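KLLA0C04147p (Kluyveromyces lactis, PDB 5H2D) binds ergosterol in its C-terminal oxysterol-binding (ORD) domain, part of a longer protein, and probably transfers sterols. Local coordinates at residues Lys50-Lys55 and Met60-Ser65; Arg75-Leu80 and Val335-Pro340; Tyr131-Lys136 and Thr331-Thr336; Val226-His231 and Cys237-Lys242; Lys255-Val258 and Gly264-Trp267. One frame throughout, in Å; residues are numbered along the deposited sequence.

Contact 1 of 5, residues Lys50-Lys55 and Met60-Ser65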
# COMPACT_ATOMS: atom_id res chain seq x y z
N LYS A 50 -8.25 27.20 2.20
CA LYS A 50 -8.02 28.50 1.56
C LYS A 50 -6.94 29.30 2.28
O LYS A 50 -6.31 30.17 1.67
CB LYS A 50 -9.31 29.31 1.51
CG LYS A 50 -9.81 29.82 2.84
CD LYS A 50 -11.17 30.51 2.69
CE LYS A 50 -11.73 30.90 4.04
NZ LYS A 50 -13.12 31.41 3.94
N SER A 51 -6.73 29.04 3.57
CA SER A 51 -5.75 29.76 4.37
C SER A 51 -4.39 29.06 4.40
O SER A 51 -3.50 29.49 5.14
CB SER A 51 -6.26 29.96 5.80
OG SER A 51 -6.29 28.74 6.54
N MET A 52 -4.20 28.01 3.60
CA MET A 52 -2.98 27.22 3.66
C MET A 52 -2.50 26.87 2.26
O MET A 52 -1.99 25.78 2.00
CB MET A 52 -3.18 25.97 4.51
CG MET A 52 -3.50 26.30 5.96
SD MET A 52 -3.69 24.87 7.02
CE MET A 52 -5.08 24.08 6.21
N VAL A 53 -2.65 27.81 1.33
CA VAL A 53 -2.26 27.55 -0.05
C VAL A 53 -0.75 27.34 -0.12
O VAL A 53 0.03 28.02 0.55
CB VAL A 53 -2.72 28.71 -0.95
CG1 VAL A 53 -2.37 28.40 -2.40
CG2 VAL A 53 -4.22 28.92 -0.80
N GLY A 54 -0.34 26.37 -0.94
CA GLY A 54 1.06 26.04 -1.10
C GLY A 54 1.64 25.12 -0.05
O GLY A 54 2.83 24.78 -0.16
N LYS A 55 0.87 24.69 0.94
CA LYS A 55 1.40 23.85 2.01
C LYS A 55 1.33 22.37 1.64
O LYS A 55 0.57 21.93 0.77
CB LYS A 55 0.65 24.07 3.33
CG LYS A 55 1.11 25.28 4.13
CD LYS A 55 0.69 26.57 3.44
CE LYS A 55 0.94 27.80 4.31
NZ LYS A 55 0.22 29.00 3.79
N MET A 60 0.14 21.04 7.37
CA MET A 60 -1.19 21.57 7.61
C MET A 60 -1.76 21.07 8.92
O MET A 60 -1.53 19.92 9.32
CB MET A 60 -2.14 21.18 6.48
CG MET A 60 -1.90 21.90 5.17
SD MET A 60 -3.07 21.28 3.95
CE MET A 60 -2.59 22.23 2.50
N THR A 61 -2.53 21.92 9.58
CA THR A 61 -3.37 21.52 10.69
C THR A 61 -4.80 21.43 10.20
O THR A 61 -5.32 22.38 9.60
CB THR A 61 -3.26 22.50 11.86
OG1 THR A 61 -2.95 23.81 11.36
CG2 THR A 61 -2.18 22.05 12.82
N LEU A 62 -5.43 20.28 10.42
CA LEU A 62 -6.74 20.03 9.85
C LEU A 62 -7.72 19.66 10.95
O LEU A 62 -7.33 19.05 11.96
CB LEU A 62 -6.69 18.91 8.81
CG LEU A 62 -5.73 19.18 7.65
CD1 LEU A 62 -5.39 17.89 6.92
CD2 LEU A 62 -6.33 20.19 6.67
N PRO A 63 -8.99 20.01 10.79
CA PRO A 63 -10.01 19.51 11.71
C PRO A 63 -10.17 18.00 11.55
O PRO A 63 -9.77 17.41 10.55
CB PRO A 63 -11.28 20.24 11.26
CG PRO A 63 -11.05 20.47 9.79
CD PRO A 63 -9.57 20.75 9.66
N VAL A 64 -10.75 17.38 12.58
CA VAL A 64 -10.84 15.93 12.59
C VAL A 64 -11.70 15.41 11.44
O VAL A 64 -11.53 14.26 11.02
CB VAL A 64 -11.37 15.43 13.95
CG1 VAL A 64 -12.84 15.80 14.12
CG2 VAL A 64 -11.18 13.93 14.07
N SER A 65 -12.61 16.23 10.92
CA SER A 65 -13.38 15.85 9.74
C SER A 65 -12.49 15.48 8.56
O SER A 65 -12.94 14.76 7.66
CB SER A 65 -14.33 17.00 9.35
OG SER A 65 -15.23 17.27 10.41
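Met52 and Met60 carry this surface contact between two loop segments, and apolar packing is its main chemistry. Their thioether arms pass one another at a slant, with Met52 SD 3.9 Å from Met60 CG. Met52 is straight as far as its sulfur and then folds at the last torsion (chi3 -61°), which brings CE up to the second segment, 4.1 Å from Leu62 CD2. Met60 stays extended beyond CG (chi3 -179°), which puts CE near the carbonyl oxygens of Met52 and Lys55, while Lys55 CB packs alongside that methyl at 3.8 Å.

A second group of contacts sets methyl groups against carbonyl oxygens. Met60 CE lies 3.6 Å from Met52 O and equally far from Lys55 O, and Met52 CE returns the arrangement at 3.8 Å from Thr61 O. No hydrogen bond crosses between the segments.

Within residues 50-55 a type II turn runs from Met52 to Lys55, closed by Lys55 N to Met52 O at 3.2 Å, and Gly54 takes the positive phi (83°) that its third position requires.

Outside the pair, Leu62 touches ergosterol and rests on Val48 and Leu49 of helix 45-49. Met60 leans on Leu49 and on Phe173 of strand 161-173, whose backbone also bonds to Gly54 and Lys55.

Contact 2 of 5, residues Arg75-Leu80 and Val335-Pro340. With ERG (ergosterol), chain B.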
# COMPACT_ATOMS: atom_id res chain seq x y z
N ARG A 75 -2.16 2.51 5.23
CA ARG A 75 -2.61 2.76 3.87
C ARG A 75 -1.74 2.04 2.86
O ARG A 75 -2.24 1.54 1.84
CB ARG A 75 -2.62 4.26 3.56
CG ARG A 75 -3.62 5.05 4.38
CD ARG A 75 -5.04 4.50 4.29
NE ARG A 75 -5.61 4.64 2.95
CZ ARG A 75 -6.32 5.70 2.53
NH1 ARG A 75 -6.57 6.71 3.37
NH2 ARG A 75 -6.78 5.73 1.29
N VAL A 76 -0.43 1.98 3.11
CA VAL A 76 0.45 1.25 2.21
C VAL A 76 0.17 -0.25 2.25
O VAL A 76 0.26 -0.94 1.22
CB VAL A 76 1.92 1.56 2.54
CG1 VAL A 76 2.85 0.67 1.75
CG2 VAL A 76 2.22 3.05 2.24
N ALA A 77 -0.23 -0.78 3.41
CA ALA A 77 -0.62 -2.19 3.47
C ALA A 77 -1.87 -2.49 2.65
O ALA A 77 -2.09 -3.65 2.29
CB ALA A 77 -0.85 -2.61 4.93
N GLU A 78 -2.70 -1.48 2.35
CA GLU A 78 -3.85 -1.72 1.49
C GLU A 78 -3.45 -2.08 0.06
O GLU A 78 -4.32 -2.48 -0.72
CB GLU A 78 -4.78 -0.50 1.52
CG GLU A 78 -5.40 -0.29 2.92
CD GLU A 78 -6.44 0.83 2.99
OE1 GLU A 78 -7.42 0.83 2.21
OE2 GLU A 78 -6.29 1.71 3.87
N ASP A 79 -2.16 -1.97 -0.29
CA ASP A 79 -1.67 -2.55 -1.54
C ASP A 79 -2.03 -4.02 -1.63
O ASP A 79 -2.16 -4.58 -2.74
CB ASP A 79 -0.14 -2.48 -1.65
CG ASP A 79 0.41 -1.10 -1.94
OD1 ASP A 79 -0.35 -0.18 -2.33
OD2 ASP A 79 1.64 -0.96 -1.76
N LEU A 80 -2.18 -4.68 -0.49
CA LEU A 80 -2.32 -6.13 -0.43
C LEU A 80 -3.76 -6.61 -0.46
O LEU A 80 -3.99 -7.82 -0.35
CB LEU A 80 -1.64 -6.65 0.84
CG LEU A 80 -0.16 -6.28 0.94
CD1 LEU A 80 0.44 -6.88 2.20
CD2 LEU A 80 0.58 -6.75 -0.31
N VAL A 335 -10.54 -2.03 7.85
CA VAL A 335 -10.99 -2.26 9.22
C VAL A 335 -10.13 -3.31 9.92
O VAL A 335 -9.95 -3.26 11.15
CB VAL A 335 -12.48 -2.65 9.20
CG1 VAL A 335 -12.91 -3.23 10.57
CG2 VAL A 335 -13.33 -1.42 8.91
N THR A 336 -9.55 -4.26 9.16
CA THR A 336 -8.75 -5.29 9.82
C THR A 336 -7.39 -4.80 10.30
O THR A 336 -6.76 -5.47 11.13
CB THR A 336 -8.51 -6.50 8.90
OG1 THR A 336 -7.55 -6.18 7.88
CG2 THR A 336 -9.81 -7.01 8.28
N LEU A 337 -6.91 -3.65 9.82
CA LEU A 337 -5.49 -3.34 9.92
C LEU A 337 -5.11 -2.82 11.30
O LEU A 337 -4.09 -3.25 11.87
CB LEU A 337 -5.10 -2.32 8.86
CG LEU A 337 -5.18 -2.84 7.42
CD1 LEU A 337 -4.93 -1.71 6.42
CD2 LEU A 337 -4.20 -3.97 7.19
N ASN A 338 -5.87 -1.87 11.84
CA ASN A 338 -5.55 -1.28 13.13
C ASN A 338 -6.24 -2.00 14.29
O ASN A 338 -6.49 -1.39 15.33
CB ASN A 338 -5.92 0.20 13.16
CG ASN A 338 -5.12 0.97 14.20
OD1 ASN A 338 -3.93 0.73 14.37
ND2 ASN A 338 -5.79 1.86 14.94
N ALA A 339 -6.54 -3.29 14.13
CA ALA A 339 -7.27 -4.03 15.16
C ALA A 339 -6.33 -4.43 16.29
O ALA A 339 -5.33 -5.12 16.04
CB ALA A 339 -7.90 -5.28 14.56
N PRO A 340 -6.62 -4.06 17.55
CA PRO A 340 -5.78 -4.49 18.69
C PRO A 340 -6.18 -5.89 19.14
O PRO A 340 -6.72 -6.10 20.24
CB PRO A 340 -6.09 -3.41 19.74
CG PRO A 340 -7.53 -3.09 19.48
CD PRO A 340 -7.71 -3.16 17.97
C1 ERG B . -2.49 5.76 -2.52
C2 ERG B . -2.05 4.30 -2.58
C3 ERG B . -0.61 4.24 -2.13
C4 ERG B . -0.48 4.77 -0.70
C5 ERG B . -1.07 6.07 -0.54
C6 ERG B . -0.52 6.95 0.38
C7 ERG B . -1.07 8.21 0.66
C8 ERG B . -2.23 8.64 0.01
C9 ERG B . -2.71 7.87 -1.09
C10 ERG B . -2.34 6.36 -1.11
C11 ERG B . -4.23 8.11 -1.45
C12 ERG B . -4.66 9.57 -1.30
C13 ERG B . -4.28 10.04 0.12
C14 ERG B . -2.74 9.98 0.17
C15 ERG B . -2.44 10.70 1.47
C16 ERG B . -3.49 11.84 1.53
C17 ERG B . -4.46 11.55 0.35
C18 ERG B . -4.97 9.22 1.23
C19 ERG B . -3.33 5.64 -0.14
C20 ERG B . -5.87 12.07 0.71
C21 ERG B . -6.94 11.77 -0.33
C22 ERG B . -5.73 13.58 0.85
C23 ERG B . -5.91 14.24 2.18
C24 ERG B . -5.73 15.76 2.30
C25 ERG B . -6.84 16.31 3.21
C26 ERG B . -8.19 16.01 2.56
C27 ERG B . -6.73 17.83 3.40
C28 ERG B . -4.35 15.98 2.89
O1 ERG B . -0.11 2.86 -2.21
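Leu337 meets both Ala77 and Glu78 with its branched end. Its CD1 lies 3.8 Å from Glu78 CG, touching the aliphatic part of that side chain, while CD2 approaches Ala77 CB more loosely at 4.3 Å. No hydrogen bond joins the two segments.

One shell further out, the Glu78 carboxylate is held by charge: OE2 forms a salt bridge with Arg75 NE at 3.1 Å and OE1 forms one with Arg116. Arg75 NH1 makes a further salt bridge, to Glu68. The arginine chain is bent at chi2 and chi3 (-54° and -67°), laying the guanidinium beside the sterol, with NH1 3.7 Å from ergosterol C18. Asp79 also belongs to the pocket: its OD1 is 3.1 Å from ergosterol O1, and its OD2 pairs with Lys205, which also hydrogen-bonds the sterol.

The buried contact thus joins helix 72-77 and the residues that follow it to helix 332-337, with Ala77 and Leu337 both packed on Phe129 of strand 128-133, Ala77 also on Phe140 of strand 138-146, and Val76 on strand 161-173.

Contact 3 of 5, residues Tyr131-Lys136 and Thr331-Thr336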
# COMPACT_ATOMS: atom_id res chain seq x y z
N TYR A 131 1.58 -7.01 9.77
CA TYR A 131 0.28 -7.59 9.43
C TYR A 131 0.53 -8.90 8.70
O TYR A 131 1.09 -8.90 7.60
CB TYR A 131 -0.54 -6.62 8.58
CG TYR A 131 -1.93 -7.05 8.18
CD1 TYR A 131 -3.01 -6.88 9.05
CD2 TYR A 131 -2.19 -7.53 6.90
CE1 TYR A 131 -4.30 -7.23 8.67
CE2 TYR A 131 -3.48 -7.88 6.51
CZ TYR A 131 -4.52 -7.73 7.40
OH TYR A 131 -5.79 -8.06 7.01
N SER A 132 0.13 -10.01 9.32
CA SER A 132 0.26 -11.31 8.67
C SER A 132 -1.12 -11.91 8.46
O SER A 132 -2.06 -11.64 9.22
CB SER A 132 1.12 -12.26 9.51
OG SER A 132 2.44 -11.75 9.64
N ARG A 133 -1.25 -12.71 7.40
CA ARG A 133 -2.52 -13.35 7.07
C ARG A 133 -2.26 -14.84 6.96
O ARG A 133 -1.84 -15.33 5.90
CB ARG A 133 -3.10 -12.76 5.78
CG ARG A 133 -3.71 -11.37 5.97
CD ARG A 133 -4.99 -11.39 6.78
NE ARG A 133 -6.04 -12.09 6.04
CZ ARG A 133 -6.97 -11.49 5.30
NH1 ARG A 133 -7.02 -10.17 5.21
NH2 ARG A 133 -7.87 -12.23 4.65
N PRO A 134 -2.49 -15.59 8.04
CA PRO A 134 -2.29 -17.05 7.98
C PRO A 134 -3.08 -17.69 6.85
O PRO A 134 -2.60 -18.63 6.21
CB PRO A 134 -2.77 -17.52 9.35
CG PRO A 134 -2.66 -16.32 10.25
CD PRO A 134 -2.92 -15.13 9.37
N ASP A 135 -4.29 -17.18 6.59
CA ASP A 135 -5.16 -17.74 5.56
C ASP A 135 -4.63 -17.49 4.15
O ASP A 135 -5.06 -18.18 3.22
CB ASP A 135 -6.58 -17.17 5.69
CG ASP A 135 -6.62 -15.64 5.63
OD1 ASP A 135 -5.74 -14.99 6.23
OD2 ASP A 135 -7.55 -15.10 5.00
N LYS A 136 -3.72 -16.53 3.98
CA LYS A 136 -3.13 -16.21 2.69
C LYS A 136 -1.63 -16.51 2.64
O LYS A 136 -1.02 -16.34 1.59
CB LYS A 136 -3.36 -14.72 2.37
CG LYS A 136 -4.80 -14.28 2.43
CD LYS A 136 -5.67 -15.08 1.46
CE LYS A 136 -7.09 -14.58 1.44
NZ LYS A 136 -7.22 -13.31 0.68
N THR A 331 -12.82 0.63 4.20
CA THR A 331 -13.14 -0.66 3.59
C THR A 331 -13.12 -1.77 4.63
O THR A 331 -12.57 -1.63 5.72
CB THR A 331 -12.13 -1.01 2.50
OG1 THR A 331 -10.82 -1.11 3.08
CG2 THR A 331 -12.13 0.03 1.37
N LYS A 332 -13.71 -2.91 4.27
CA LYS A 332 -13.60 -4.09 5.12
C LYS A 332 -12.14 -4.41 5.41
O LYS A 332 -11.76 -4.69 6.56
CB LYS A 332 -14.26 -5.30 4.47
CG LYS A 332 -15.78 -5.33 4.49
CD LYS A 332 -16.27 -6.79 4.37
CE LYS A 332 -17.13 -7.03 3.14
NZ LYS A 332 -16.36 -6.97 1.86
N PHE A 333 -11.30 -4.40 4.37
CA PHE A 333 -9.90 -4.74 4.56
C PHE A 333 -9.23 -3.73 5.49
O PHE A 333 -8.48 -4.12 6.39
CB PHE A 333 -9.17 -4.78 3.22
CG PHE A 333 -7.74 -5.25 3.32
CD1 PHE A 333 -7.44 -6.60 3.46
CD2 PHE A 333 -6.69 -4.34 3.24
CE1 PHE A 333 -6.13 -7.02 3.54
CE2 PHE A 333 -5.39 -4.76 3.33
CZ PHE A 333 -5.10 -6.10 3.47
N ALA A 334 -9.51 -2.44 5.30
CA ALA A 334 -8.88 -1.44 6.15
C ALA A 334 -9.29 -1.60 7.60
O ALA A 334 -8.49 -1.36 8.50
CB ALA A 334 -9.19 -0.03 5.65
N VAL A 335 -10.54 -2.03 7.85
CA VAL A 335 -10.99 -2.26 9.22
C VAL A 335 -10.13 -3.31 9.92
O VAL A 335 -9.95 -3.26 11.15
CB VAL A 335 -12.48 -2.65 9.20
CG1 VAL A 335 -12.91 -3.23 10.57
CG2 VAL A 335 -13.33 -1.42 8.91
N THR A 336 -9.55 -4.26 9.16
CA THR A 336 -8.75 -5.29 9.82
C THR A 336 -7.39 -4.80 10.30
O THR A 336 -6.76 -5.47 11.13
CB THR A 336 -8.51 -6.50 8.90
OG1 THR A 336 -7.55 -6.18 7.88
CG2 THR A 336 -9.81 -7.01 8.28
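Tyr131 and Thr336 meet through their hydroxyl oxygens, and here the contact is tight. Tyr131 OH donates to Thr336 OG1 at 2.7 Å, and OG1 in turn donates to Phe333 O at 2.7 Å, in the carbonyl plane. Thr336 can do this because chi1 of 73° sets OG1 between its backbone N and carbonyl carbon, within reach of the preceding turn. At the tyrosine end, Arg133 NH1 donates to Tyr131 OH at 3.0 Å, the acceptor lying near the guanidinium plane. The tyrosine oxygen therefore gives one bond and receives another, which should fix the rotation of its O-H.

The Phe333 ring packs beside these bonds. It is steeply turned from the Tyr131 ring (planes at 76°, centroids 5.7 Å apart), with Phe333 CZ 3.9 Å from Tyr131 CE2. Arg133 NH1 comes to the edge of Phe333, 3.7 Å from CE1.

Beyond NH1 the contact loosens. Arg133 uses NE and NH2 to grip Asp135 side-on, NH2 to OD2 at 2.9 Å, and Asp135 and Pro134 lie exposed without touching the helix.

The helix begins with Thr331 as N-cap, its OG1 accepting from Ala334 N. In the oxysterol-binding fold, this arrangement docks helix 332-337 on strand 128-133 of the antiparallel beta barrel.

Contact 4 of 5, residues Val226-His231 and Cys237-Lys242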
# COMPACT_ATOMS: atom_id res chain seq x y z
N VAL A 226 2.01 4.43 -15.67
CA VAL A 226 2.81 3.49 -14.90
C VAL A 226 3.46 2.52 -15.88
O VAL A 226 2.81 2.06 -16.82
CB VAL A 226 1.95 2.73 -13.88
CG1 VAL A 226 2.77 1.60 -13.23
CG2 VAL A 226 1.39 3.69 -12.84
N LYS A 227 4.74 2.22 -15.66
CA LYS A 227 5.44 1.23 -16.46
C LYS A 227 6.00 0.15 -15.55
O LYS A 227 6.72 0.45 -14.60
CB LYS A 227 6.56 1.86 -17.29
CG LYS A 227 7.33 0.86 -18.13
CD LYS A 227 8.28 1.53 -19.10
CE LYS A 227 9.10 0.49 -19.86
NZ LYS A 227 9.98 1.13 -20.90
N ILE A 228 5.66 -1.10 -15.84
CA ILE A 228 6.16 -2.25 -15.11
C ILE A 228 7.11 -3.01 -16.03
O ILE A 228 6.75 -3.31 -17.18
CB ILE A 228 5.02 -3.17 -14.63
CG1 ILE A 228 3.98 -2.36 -13.86
CG2 ILE A 228 5.57 -4.33 -13.83
CD1 ILE A 228 2.75 -3.17 -13.58
N VAL A 229 8.29 -3.33 -15.53
CA VAL A 229 9.27 -4.08 -16.32
C VAL A 229 9.63 -5.36 -15.59
O VAL A 229 9.83 -5.37 -14.37
CB VAL A 229 10.52 -3.23 -16.62
CG1 VAL A 229 10.14 -2.03 -17.47
CG2 VAL A 229 11.19 -2.76 -15.36
N ASN A 230 9.68 -6.46 -16.34
CA ASN A 230 10.20 -7.72 -15.83
C ASN A 230 11.68 -7.76 -16.15
O ASN A 230 12.07 -7.88 -17.32
CB ASN A 230 9.47 -8.91 -16.45
CG ASN A 230 9.97 -10.24 -15.92
OD1 ASN A 230 11.16 -10.41 -15.65
ND2 ASN A 230 9.06 -11.19 -15.77
N HIS A 231 12.52 -7.64 -15.12
CA HIS A 231 13.95 -7.52 -15.36
C HIS A 231 14.57 -8.81 -15.86
O HIS A 231 15.71 -8.78 -16.35
CB HIS A 231 14.66 -7.06 -14.09
CG HIS A 231 14.33 -5.66 -13.70
ND1 HIS A 231 15.10 -4.58 -14.05
CD2 HIS A 231 13.29 -5.16 -12.99
CE1 HIS A 231 14.56 -3.47 -13.57
NE2 HIS A 231 13.46 -3.80 -12.92
N CYS A 237 4.91 -3.55 -19.35
CA CYS A 237 3.50 -3.19 -19.40
C CYS A 237 3.36 -1.69 -19.19
O CYS A 237 4.00 -1.13 -18.30
CB CYS A 237 2.70 -3.97 -18.34
SG CYS A 237 0.99 -3.42 -18.13
N MET A 238 2.54 -1.06 -20.02
CA MET A 238 2.19 0.35 -19.89
C MET A 238 0.77 0.46 -19.35
O MET A 238 -0.14 -0.17 -19.90
CB MET A 238 2.30 1.08 -21.23
CG MET A 238 3.60 0.88 -21.98
SD MET A 238 5.03 1.51 -21.08
CE MET A 238 4.48 3.14 -20.61
N ILE A 239 0.59 1.23 -18.27
CA ILE A 239 -0.71 1.45 -17.66
C ILE A 239 -1.03 2.94 -17.68
O ILE A 239 -0.18 3.77 -17.37
CB ILE A 239 -0.75 0.94 -16.20
CG1 ILE A 239 -0.20 -0.48 -16.14
CG2 ILE A 239 -2.18 1.08 -15.65
CD1 ILE A 239 -0.25 -1.09 -14.74
N HIS A 240 -2.28 3.26 -18.01
CA HIS A 240 -2.69 4.66 -18.13
C HIS A 240 -3.90 4.89 -17.23
O HIS A 240 -5.00 4.41 -17.54
CB HIS A 240 -3.00 5.00 -19.59
CG HIS A 240 -2.06 4.34 -20.55
ND1 HIS A 240 -0.84 4.89 -20.90
CD2 HIS A 240 -2.14 3.16 -21.21
CE1 HIS A 240 -0.23 4.08 -21.75
NE2 HIS A 240 -0.99 3.02 -21.95
N PHE A 241 -3.69 5.59 -16.12
CA PHE A 241 -4.77 6.10 -15.28
C PHE A 241 -5.19 7.46 -15.83
O PHE A 241 -4.41 8.42 -15.78
CB PHE A 241 -4.34 6.26 -13.82
CG PHE A 241 -4.11 4.96 -13.09
CD1 PHE A 241 -2.91 4.28 -13.21
CD2 PHE A 241 -5.08 4.46 -12.24
CE1 PHE A 241 -2.68 3.09 -12.53
CE2 PHE A 241 -4.87 3.28 -11.54
CZ PHE A 241 -3.66 2.59 -11.68
N LYS A 242 -6.42 7.54 -16.33
CA LYS A 242 -6.88 8.79 -16.90
C LYS A 242 -7.17 9.81 -15.80
O LYS A 242 -7.76 9.47 -14.77
CB LYS A 242 -8.12 8.54 -17.76
CG LYS A 242 -8.82 9.79 -18.27
CD LYS A 242 -9.15 9.69 -19.75
CE LYS A 242 -8.12 10.44 -20.59
NZ LYS A 242 -8.45 10.46 -22.04
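Val226 faces Ile239, and Ile228 faces Cys237, as two antiparallel hydrogen-bonded pairs. Each pair is closed by two backbone bonds: Val226 N to Ile239 O and Ile239 N to Val226 O are both 2.8 Å, Ile228 N to Cys237 O is 3.0 Å, and Cys237 N to Ile228 O is 2.9 Å. Between them Lys227 and Met238 form a non-hydrogen-bonded pair. There the strands come close enough for Lys227 CA to make a CA-H...O contact with Cys237 O at 3.3 Å.

These strands, 219-230 and 236-241, make a beta hairpin among the barrel strands of the ORD domain; the axes of 226-230 and 237-241 approach to 4.8 Å with 160° between their directions. Strand 236-241 pairs onward with strand 253-259, through Met238 to Glu257 and His240 to Lys255.

Apolar contacts cover the buried face, which bears Val226, Ile228, Cys237 and Ile239. Ile228 and Ile239 both place CG1 anti to the carbonyl carbon, and their end methyls CD1 meet diagonally at 3.8 Å. At the other end Val226 CG2 touches Phe241 CE1 at 4.1 Å. Helix 95-108 covers this face, with Leu99 and Thr106 against Ile228 and Ala103 against Cys237.

On the opposite face Lys227 is fully extended, and its CG and CD run past the thioether of Met238. That chain is folded at chi2 and chi3 (-62° and -49°), which brings SD to 3.8 Å from Lys227 CG.

Contact 5 of 5, residues Lys255-Val258 and Gly264-Trp267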
# COMPACT_ATOMS: atom_id res chain seq x y z
N LYS A 255 -6.51 1.74 -18.45
CA LYS A 255 -6.24 0.83 -19.55
C LYS A 255 -4.76 0.48 -19.52
O LYS A 255 -3.94 1.26 -19.04
CB LYS A 255 -6.56 1.42 -20.94
CG LYS A 255 -7.61 2.51 -20.97
CD LYS A 255 -7.87 2.96 -22.41
CE LYS A 255 -6.59 3.43 -23.10
NZ LYS A 255 -6.08 4.71 -22.53
N GLY A 256 -4.42 -0.69 -20.05
CA GLY A 256 -3.03 -1.08 -20.11
C GLY A 256 -2.77 -2.01 -21.27
O GLY A 256 -3.69 -2.61 -21.84
N GLU A 257 -1.49 -2.13 -21.62
CA GLU A 257 -1.03 -3.00 -22.70
C GLU A 257 0.20 -3.75 -22.21
O GLU A 257 1.10 -3.15 -21.63
CB GLU A 257 -0.68 -2.18 -23.95
CG GLU A 257 -1.80 -1.26 -24.43
CD GLU A 257 -1.86 0.06 -23.67
OE1 GLU A 257 -0.79 0.63 -23.35
OE2 GLU A 257 -2.98 0.53 -23.40
N VAL A 258 0.24 -5.06 -22.47
CA VAL A 258 1.32 -5.95 -22.04
C VAL A 258 2.10 -6.40 -23.27
O VAL A 258 1.52 -6.96 -24.21
CB VAL A 258 0.79 -7.17 -21.27
CG1 VAL A 258 1.94 -8.02 -20.77
CG2 VAL A 258 -0.09 -6.73 -20.10
N GLY A 264 6.15 -7.19 -29.01
CA GLY A 264 4.88 -7.73 -29.45
C GLY A 264 3.80 -7.57 -28.42
O GLY A 264 3.96 -7.99 -27.27
N LYS A 265 2.68 -6.95 -28.80
CA LYS A 265 1.57 -6.78 -27.88
C LYS A 265 0.89 -8.13 -27.64
O LYS A 265 0.46 -8.79 -28.59
CB LYS A 265 0.58 -5.75 -28.43
CG LYS A 265 -0.57 -5.42 -27.49
CD LYS A 265 -1.52 -4.40 -28.09
CE LYS A 265 -0.91 -3.01 -28.12
NZ LYS A 265 -1.81 -2.03 -28.80
N GLU A 266 0.82 -8.55 -26.38
CA GLU A 266 0.26 -9.85 -26.03
C GLU A 266 -1.09 -9.77 -25.36
O GLU A 266 -1.92 -10.66 -25.55
CB GLU A 266 1.22 -10.62 -25.11
CG GLU A 266 2.57 -10.96 -25.75
CD GLU A 266 2.64 -12.40 -26.23
OE1 GLU A 266 1.57 -13.04 -26.36
OE2 GLU A 266 3.77 -12.90 -26.45
N TRP A 267 -1.32 -8.73 -24.56
CA TRP A 267 -2.55 -8.59 -23.79
C TRP A 267 -2.88 -7.11 -23.68
O TRP A 267 -1.99 -6.26 -23.66
CB TRP A 267 -2.43 -9.18 -22.38
CG TRP A 267 -1.90 -10.58 -22.30
CD1 TRP A 267 -0.58 -10.96 -22.21
CD2 TRP A 267 -2.66 -11.79 -22.28
NE1 TRP A 267 -0.49 -12.33 -22.14
CE2 TRP A 267 -1.75 -12.87 -22.19
CE3 TRP A 267 -4.03 -12.07 -22.34
CZ2 TRP A 267 -2.17 -14.19 -22.15
CZ3 TRP A 267 -4.44 -13.38 -22.29
CH2 TRP A 267 -3.51 -14.43 -22.19
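Trp267 and Val258 project together from the same face of the hairpin, and the tryptophan can be traced outward from its root. CB rests 4.0 Å from Val258 CB and almost as close to Val258 CG2. Having CG anti to the carbonyl carbon (chi1 -51°) places indole CD1 4.1 Å from Val258 CG1. Further on, NE1 is hydrogen-bonded to Thr96 OG1. The ring system then takes partners from outside the hairpin: Lys281 in a cation-pi contact and Tyr310 edge-to-face.

Beneath these side chains the backbone departs from regular pairing. Val258 N donates to Trp267 O at 2.8 Å, while Val258 O receives Glu266 N at 2.8 Å and, weakly, Trp267 N at 3.4 Å. Two residues thus face one, a classic beta bulge at the start of strand 265-272, and Glu266 has the helical-looking psi of -34° that the bulge needs.

Glu257 and Lys265 also run alongside one another, CG to CE 4.2 Å, yet Glu257 OE2 and Lys265 NZ stay 6.1 Å apart. Glu257 OE1 bonds instead to His240, and Lys265 NZ to the carbonyls of Ser287 and Glu289. The chemistry implies that backbone bonds and apolar flanks join the hairpin strands, while their charged and polar ends tie it to the surrounding chain.

In the fold
Contacts 2 to 5 are buried, whereas contact 1 lies at the surface. Contacts 2 and 3 share helix 332-337: Leu337 CD2 of the one lies 3.6 Å from Tyr131 CE1 of the other. The first is mainly apolar between its segments; the second adds side-chain hydroxyl bonds to aromatic packing. Contacts 4 and 5 are successive hairpins of the barrel, centres about 10 Å apart, held by backbone bonds and joined because strands 236-241 and 253-259 are neighbours. Contact 4 is regular, contact 5 bulged. Contact 1, its centre about 26 Å from that of contact 2, relies on methionine packing without cross-segment hydrogen bonds. Both contacts 1 and 2 nevertheless supply residues to the ergosterol pocket.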